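Long-range contact in 2-hydroxyisobutyryl-CoA synthetase (Aquincola tertiaricarbonis, PDB 6HDY), which belongs to the AMP-binding enzymes of the ANL clan, built from a large AMP-binding part and a smaller C-terminal domain: residues A[239-250]-A[264-275]. Sequence-based numbering, arbitrary orientation.
Sequences PRNFGLKCLFFS and IEEAYGAKVYDC. With 8LQ ([[(2~{R},3~{S},4~{R},5~{R})-5-(6-aminopurin-9-yl)-3,4-bis(oxidanyl)oxolan-2-yl]methoxy-oxidanyl-phosphoryl] (3~{S})-3-oxidanylbutanoate), chain C; 3HL ((3S)-3-hydroxybutanoic acid), chain B.
Pro-239 rests its CB near CE1 of Tyr-268, at the end of helix 258-268. The Arg-240 side chain runs extended from CG to NE, which brings NE within 2.8 Å of Glu-266 O, almost in line with the C=O but bent at the hydrogen (135°), while Gly-269 CA lies over a face of the guanidinium; OE2 of Glu-266 adds a looser salt bridge, 3.6 Å from NE. Phe-242 and Leu-244 close on the CE1/CD1 side of the Tyr-268 ring, with Leu-244 CD1 3.6 Å from Tyr-268 CD1. From Lys-245 on, five backbone hydrogen bonds hold the chain parallel to 271-275. Cys-246 sets SG at the edge of the Tyr-273 ring. On the helix-covered face, Leu-247 CD2 sits over the Tyr-268 ring, 3.9 Å from its centroid, a CH-pi contact; Tyr-268 OH bonds to Ala-225 O. Phe-249 follows, its CE2 3.6 Å from Val-272 CG1 and its CZ near Ile-264 CG2. This is a right-handed beta-alpha-beta crossover, whose strand ends open onto the ligands. Ser-250 OG, also hydrogen-bonded to Tyr-219 OH, lies by OAE of 8LQ or, where the overlapping 3HL takes its place, by OA of 3HL, whereas Cys-275 O and Asp-274 OD1 both accept from 8LQ N6. Such paired acceptors are consistent with the adenine amino group being read by this strand end, and Ser-256 OG, hydrogen-bonded to Asp-274 OD2, probably helps fix the carboxylate of Asp-274.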
loop_
_atom_site.group_PDB
_atom_site.type_symbol
_atom_site.label_atom_id
_atom_site.label_comp_id
_atom_site.label_asym_id
_atom_site.label_seq_id
_atom_site.Cartn_x
_atom_site.Cartn_y
_atom_site.Cartn_z
ATOM N N PRO A 239 5.535 24.204 -0.537
ATOM C CA PRO A 239 5.462 23.111 0.466
ATOM C C PRO A 239 5.467 23.534 1.942
ATOM O O PRO A 239 5.231 22.696 2.809
ATOM C CB PRO A 239 6.657 22.210 0.117
ATOM C CG PRO A 239 7.600 23.083 -0.648
ATOM C CD PRO A 239 6.792 24.148 -1.322
ATOM N N ARG A 240 5.679 24.823 2.225
ATOM C CA ARG A 240 5.609 25.378 3.582
ATOM C C ARG A 240 4.124 25.549 3.985
ATOM O O ARG A 240 3.810 25.729 5.176
ATOM C CB ARG A 240 6.323 26.736 3.634
ATOM C CG ARG A 240 7.834 26.603 3.751
ATOM C CD ARG A 240 8.538 27.925 3.994
ATOM N NE ARG A 240 9.799 27.709 4.708
ATOM C CZ ARG A 240 10.005 27.996 5.993
ATOM N NH1 ARG A 240 9.045 28.558 6.720
ATOM N NH2 ARG A 240 11.181 27.736 6.557
ATOM N N ASN A 241 3.221 25.487 2.976
ATOM C CA ASN A 241 1.791 25.658 3.153
ATOM C C ASN A 241 1.057 24.320 3.274
ATOM O O ASN A 241 -0.138 24.247 2.993
ATOM C CB ASN A 241 1.198 26.537 2.023
ATOM C CG ASN A 241 -0.014 27.382 2.408
ATOM O OD1 ASN A 241 -0.804 27.051 3.310
ATOM N ND2 ASN A 241 -0.207 28.488 1.696
ATOM N N PHE A 242 1.767 23.270 3.737
ATOM C CA PHE A 242 1.202 21.930 3.906
ATOM C C PHE A 242 0.779 21.665 5.358
ATOM O O PHE A 242 0.286 20.583 5.669
ATOM C CB PHE A 242 2.194 20.875 3.387
ATOM C CG PHE A 242 2.404 20.833 1.884
ATOM C CD1 PHE A 242 1.564 21.540 1.021
ATOM C CD2 PHE A 242 3.402 20.039 1.328
ATOM C CE1 PHE A 242 1.728 21.460 -0.367
ATOM C CE2 PHE A 242 3.546 19.934 -0.064
ATOM C CZ PHE A 242 2.716 20.655 -0.901
ATOM N N GLY A 243 0.974 22.667 6.222
ATOM C CA GLY A 243 0.629 22.635 7.643
ATOM C C GLY A 243 1.412 21.649 8.483
ATOM O O GLY A 243 0.993 21.338 9.600
ATOM N N LEU A 244 2.567 21.158 7.959
ATOM C CA LEU A 244 3.399 20.152 8.620
ATOM C C LEU A 244 4.105 20.657 9.838
ATOM O O LEU A 244 4.737 21.722 9.796
ATOM C CB LEU A 244 4.416 19.509 7.646
ATOM C CG LEU A 244 3.837 18.615 6.547
ATOM C CD1 LEU A 244 4.740 18.596 5.340
ATOM C CD2 LEU A 244 3.537 17.187 7.064
ATOM N N LYS A 245 4.005 19.895 10.935
ATOM C CA LYS A 245 4.734 20.229 12.164
ATOM C C LYS A 245 6.008 19.388 12.128
ATOM O O LYS A 245 7.051 19.779 12.666
ATOM C CB LYS A 245 3.910 19.924 13.428
ATOM C CG LYS A 245 2.550 20.662 13.511
ATOM C CD LYS A 245 2.674 22.190 13.731
ATOM C CE LYS A 245 1.362 22.929 13.556
ATOM N NZ LYS A 245 1.030 23.181 12.125
ATOM N N CYS A 246 5.919 18.221 11.474
ATOM C CA CYS A 246 7.062 17.339 11.364
ATOM C C CYS A 246 6.965 16.366 10.211
ATOM O O CYS A 246 5.895 16.128 9.649
ATOM C CB CYS A 246 7.345 16.617 12.681
ATOM S SG CYS A 246 6.439 15.067 12.897
ATOM N N LEU A 247 8.141 15.838 9.859
ATOM C CA LEU A 247 8.386 14.811 8.863
ATOM C C LEU A 247 9.320 13.841 9.585
ATOM O O LEU A 247 10.266 14.288 10.228
ATOM C CB LEU A 247 9.073 15.387 7.607
ATOM C CG LEU A 247 8.310 16.468 6.840
ATOM C CD1 LEU A 247 8.805 17.861 7.245
ATOM C CD2 LEU A 247 8.471 16.280 5.326
ATOM N N PHE A 248 9.014 12.545 9.553
ATOM C CA PHE A 248 9.837 11.536 10.220
ATOM C C PHE A 248 10.203 10.471 9.223
ATOM O O PHE A 248 9.361 10.045 8.454
ATOM C CB PHE A 248 9.219 11.012 11.522
ATOM C CG PHE A 248 8.001 10.116 11.434
ATOM C CD1 PHE A 248 6.742 10.650 11.173
ATOM C CD2 PHE A 248 8.087 8.762 11.769
ATOM C CE1 PHE A 248 5.608 9.827 11.157
ATOM C CE2 PHE A 248 6.953 7.944 11.758
ATOM C CZ PHE A 248 5.729 8.476 11.423
ATOM N N PHE A 249 11.479 10.150 9.145
ATOM C CA PHE A 249 11.998 9.296 8.082
ATOM C C PHE A 249 12.790 8.109 8.562
ATOM O O PHE A 249 13.485 8.167 9.588
ATOM C CB PHE A 249 12.940 10.133 7.143
ATOM C CG PHE A 249 12.455 11.481 6.631
ATOM C CD1 PHE A 249 11.339 11.572 5.800
ATOM C CD2 PHE A 249 13.163 12.653 6.920
ATOM C CE1 PHE A 249 10.914 12.811 5.310
ATOM C CE2 PHE A 249 12.731 13.893 6.429
ATOM C CZ PHE A 249 11.626 13.962 5.613
ATOM N N SER A 250 12.769 7.072 7.727
ATOM C CA SER A 250 13.561 5.855 7.878
ATOM C C SER A 250 13.879 5.316 6.484
ATOM O O SER A 250 13.296 5.776 5.494
ATOM C CB SER A 250 12.814 4.825 8.721
ATOM O OG SER A 250 11.835 4.167 7.944
ATOM N N ILE A 264 15.488 19.998 4.105
ATOM C CA ILE A 264 14.120 19.488 4.277
ATOM C C ILE A 264 13.326 20.379 5.253
ATOM O O ILE A 264 12.237 20.828 4.898
ATOM C CB ILE A 264 14.055 17.975 4.627
ATOM C CG1 ILE A 264 14.854 17.129 3.598
ATOM C CG2 ILE A 264 12.586 17.502 4.694
ATOM C CD1 ILE A 264 15.161 15.705 4.015
ATOM N N GLU A 265 13.875 20.663 6.447
ATOM C CA GLU A 265 13.223 21.544 7.432
ATOM C C GLU A 265 12.912 22.938 6.845
ATOM O O GLU A 265 11.847 23.484 7.113
ATOM C CB GLU A 265 14.087 21.703 8.698
ATOM C CG GLU A 265 14.158 20.436 9.531
ATOM C CD GLU A 265 14.661 20.559 10.954
ATOM O OE1 GLU A 265 15.261 21.601 11.294
ATOM O OE2 GLU A 265 14.437 19.610 11.740
ATOM N N GLU A 266 13.809 23.480 6.009
ATOM C CA GLU A 266 13.599 24.801 5.388
ATOM C C GLU A 266 12.483 24.751 4.336
ATOM O O GLU A 266 11.628 25.641 4.317
ATOM C CB GLU A 266 14.921 25.382 4.814
ATOM C CG GLU A 266 14.766 26.411 3.696
ATOM C CD GLU A 266 14.111 27.737 4.052
ATOM O OE1 GLU A 266 14.632 28.447 4.943
ATOM O OE2 GLU A 266 13.111 28.094 3.387
ATOM N N ALA A 267 12.515 23.734 3.461
ATOM C CA ALA A 267 11.550 23.555 2.378
ATOM C C ALA A 267 10.115 23.403 2.882
ATOM O O ALA A 267 9.197 23.880 2.226
ATOM C CB ALA A 267 11.933 22.345 1.527
ATOM N N TYR A 268 9.929 22.748 4.040
ATOM C CA TYR A 268 8.614 22.487 4.628
ATOM C C TYR A 268 8.242 23.366 5.822
ATOM O O TYR A 268 7.071 23.405 6.193
ATOM C CB TYR A 268 8.497 21.002 5.014
ATOM C CG TYR A 268 8.457 20.069 3.825
ATOM C CD1 TYR A 268 7.264 19.815 3.153
ATOM C CD2 TYR A 268 9.606 19.408 3.394
ATOM C CE1 TYR A 268 7.217 18.934 2.071
ATOM C CE2 TYR A 268 9.567 18.512 2.324
ATOM C CZ TYR A 268 8.374 18.288 1.658
ATOM O OH TYR A 268 8.343 17.426 0.589
ATOM N N GLY A 269 9.227 24.040 6.416
ATOM C CA GLY A 269 9.040 24.870 7.608
ATOM C C GLY A 269 8.575 24.022 8.778
ATOM O O GLY A 269 7.678 24.419 9.522
ATOM N N ALA A 270 9.141 22.812 8.902
ATOM C CA ALA A 270 8.757 21.826 9.914
ATOM C C ALA A 270 9.992 21.167 10.503
ATOM O O ALA A 270 11.091 21.422 10.016
ATOM C CB ALA A 270 7.850 20.770 9.273
ATOM N N LYS A 271 9.829 20.347 11.557
ATOM C CA LYS A 271 10.933 19.605 12.182
ATOM C C LYS A 271 11.104 18.265 11.484
ATOM O O LYS A 271 10.126 17.697 11.007
ATOM C CB LYS A 271 10.679 19.377 13.680
ATOM C CG LYS A 271 10.983 20.608 14.524
ATOM C CD LYS A 271 10.846 20.340 16.010
ATOM C CE LYS A 271 12.125 19.882 16.659
ATOM N NZ LYS A 271 12.164 20.285 18.085
ATOM N N VAL A 272 12.351 17.767 11.421
ATOM C CA VAL A 272 12.669 16.484 10.812
ATOM C C VAL A 272 13.110 15.524 11.913
ATOM O O VAL A 272 13.869 15.913 12.787
ATOM C CB VAL A 272 13.712 16.619 9.660
ATOM C CG1 VAL A 272 14.372 15.275 9.338
ATOM C CG2 VAL A 272 13.067 17.204 8.405
ATOM N N TYR A 273 12.594 14.282 11.896
ATOM C CA TYR A 273 12.999 13.265 12.860
ATOM C C TYR A 273 13.579 12.083 12.158
ATOM O O TYR A 273 13.075 11.697 11.109
ATOM C CB TYR A 273 11.839 12.844 13.764
ATOM C CG TYR A 273 11.342 13.996 14.600
ATOM C CD1 TYR A 273 12.191 14.650 15.494
ATOM C CD2 TYR A 273 10.065 14.513 14.417
ATOM C CE1 TYR A 273 11.754 15.741 16.239
ATOM C CE2 TYR A 273 9.605 15.584 15.181
ATOM C CZ TYR A 273 10.448 16.186 16.100
ATOM O OH TYR A 273 10.016 17.262 16.827
ATOM N N ASP A 274 14.652 11.524 12.731
ATOM C CA ASP A 274 15.328 10.339 12.227
ATOM C C ASP A 274 14.851 9.124 13.043
ATOM O O ASP A 274 14.701 9.220 14.266
ATOM C CB ASP A 274 16.855 10.506 12.338
ATOM C CG ASP A 274 17.730 9.539 11.539
ATOM O OD1 ASP A 274 17.240 8.964 10.540
ATOM O OD2 ASP A 274 18.932 9.431 11.857
ATOM N N CYS A 275 14.552 8.015 12.339
ATOM C CA CYS A 275 14.187 6.725 12.933
ATOM C C CYS A 275 14.583 5.599 11.979
ATOM O O CYS A 275 14.897 5.865 10.823
ATOM C CB CYS A 275 12.709 6.643 13.347
ATOM S SG CYS A 275 11.529 6.591 11.974
HETATM N N9 8LQ C . 18.638 2.554 7.103
HETATM C C8 8LQ C . 17.367 2.422 7.515
HETATM N N7 8LQ C . 17.052 3.470 8.268
HETATM C C5 8LQ C . 18.140 4.254 8.349
HETATM C C6 8LQ C . 18.380 5.452 8.926
HETATM N N6 8LQ C . 17.410 6.018 9.627
HETATM N N1 8LQ C . 19.580 6.057 8.836
HETATM C C2 8LQ C . 20.613 5.472 8.100
HETATM N N3 8LQ C . 20.323 4.279 7.455
HETATM C C4 8LQ C . 19.118 3.683 7.618
HETATM C CAA 8LQ C . 11.843 -0.707 7.409
HETATM C CAZ 8LQ C . 12.619 0.585 7.776
HETATM O OAE 8LQ C . 12.311 1.611 6.837
HETATM C CAL 8LQ C . 14.145 0.373 7.788
HETATM C CAS 8LQ C . 14.628 -0.184 6.442
HETATM O OAC 8LQ C . 14.757 0.565 5.478
HETATM O OAQ 8LQ C . 14.809 -1.554 6.401
HETATM P PBC 8LQ C . 15.575 -2.296 5.209
HETATM O OAH 8LQ C . 14.669 -2.038 3.931
HETATM O OAD 8LQ C . 15.808 -3.729 5.465
HETATM O "O5'" 8LQ C . 16.956 -1.537 5.102
HETATM C "C5'" 8LQ C . 17.724 -1.433 6.299
HETATM C "C4'" 8LQ C . 18.984 -0.653 6.023
HETATM O "O4'" 8LQ C . 18.633 0.674 5.547
HETATM C "C3'" 8LQ C . 19.655 -0.444 7.313
HETATM O "O3'" 8LQ C . 20.503 -1.584 7.630
HETATM C "C2'" 8LQ C . 20.458 0.825 7.019
HETATM O "O2'" 8LQ C . 21.633 0.539 6.160
HETATM C "C1'" 8LQ C . 19.447 1.632 6.238
HETATM C CA 3HL B . 13.819 0.038 6.930
HETATM C CB 3HL B . 12.856 -1.147 7.169
HETATM O OG1 3HL B . 12.080 -1.016 8.356
HETATM C CG2 3HL B . 11.884 -1.310 6.039
HETATM C C 3HL B . 13.624 1.052 8.030
HETATM O OA 3HL B . 12.563 1.657 8.100
HETATM O OB 3HL B . 14.587 1.069 8.987
HETATM O O HOH W 1 4.686 22.257 5.383
HETATM O O HOH W 2 4.860 23.874 7.873
HETATM O O HOH W 3 7.633 18.506 15.590
#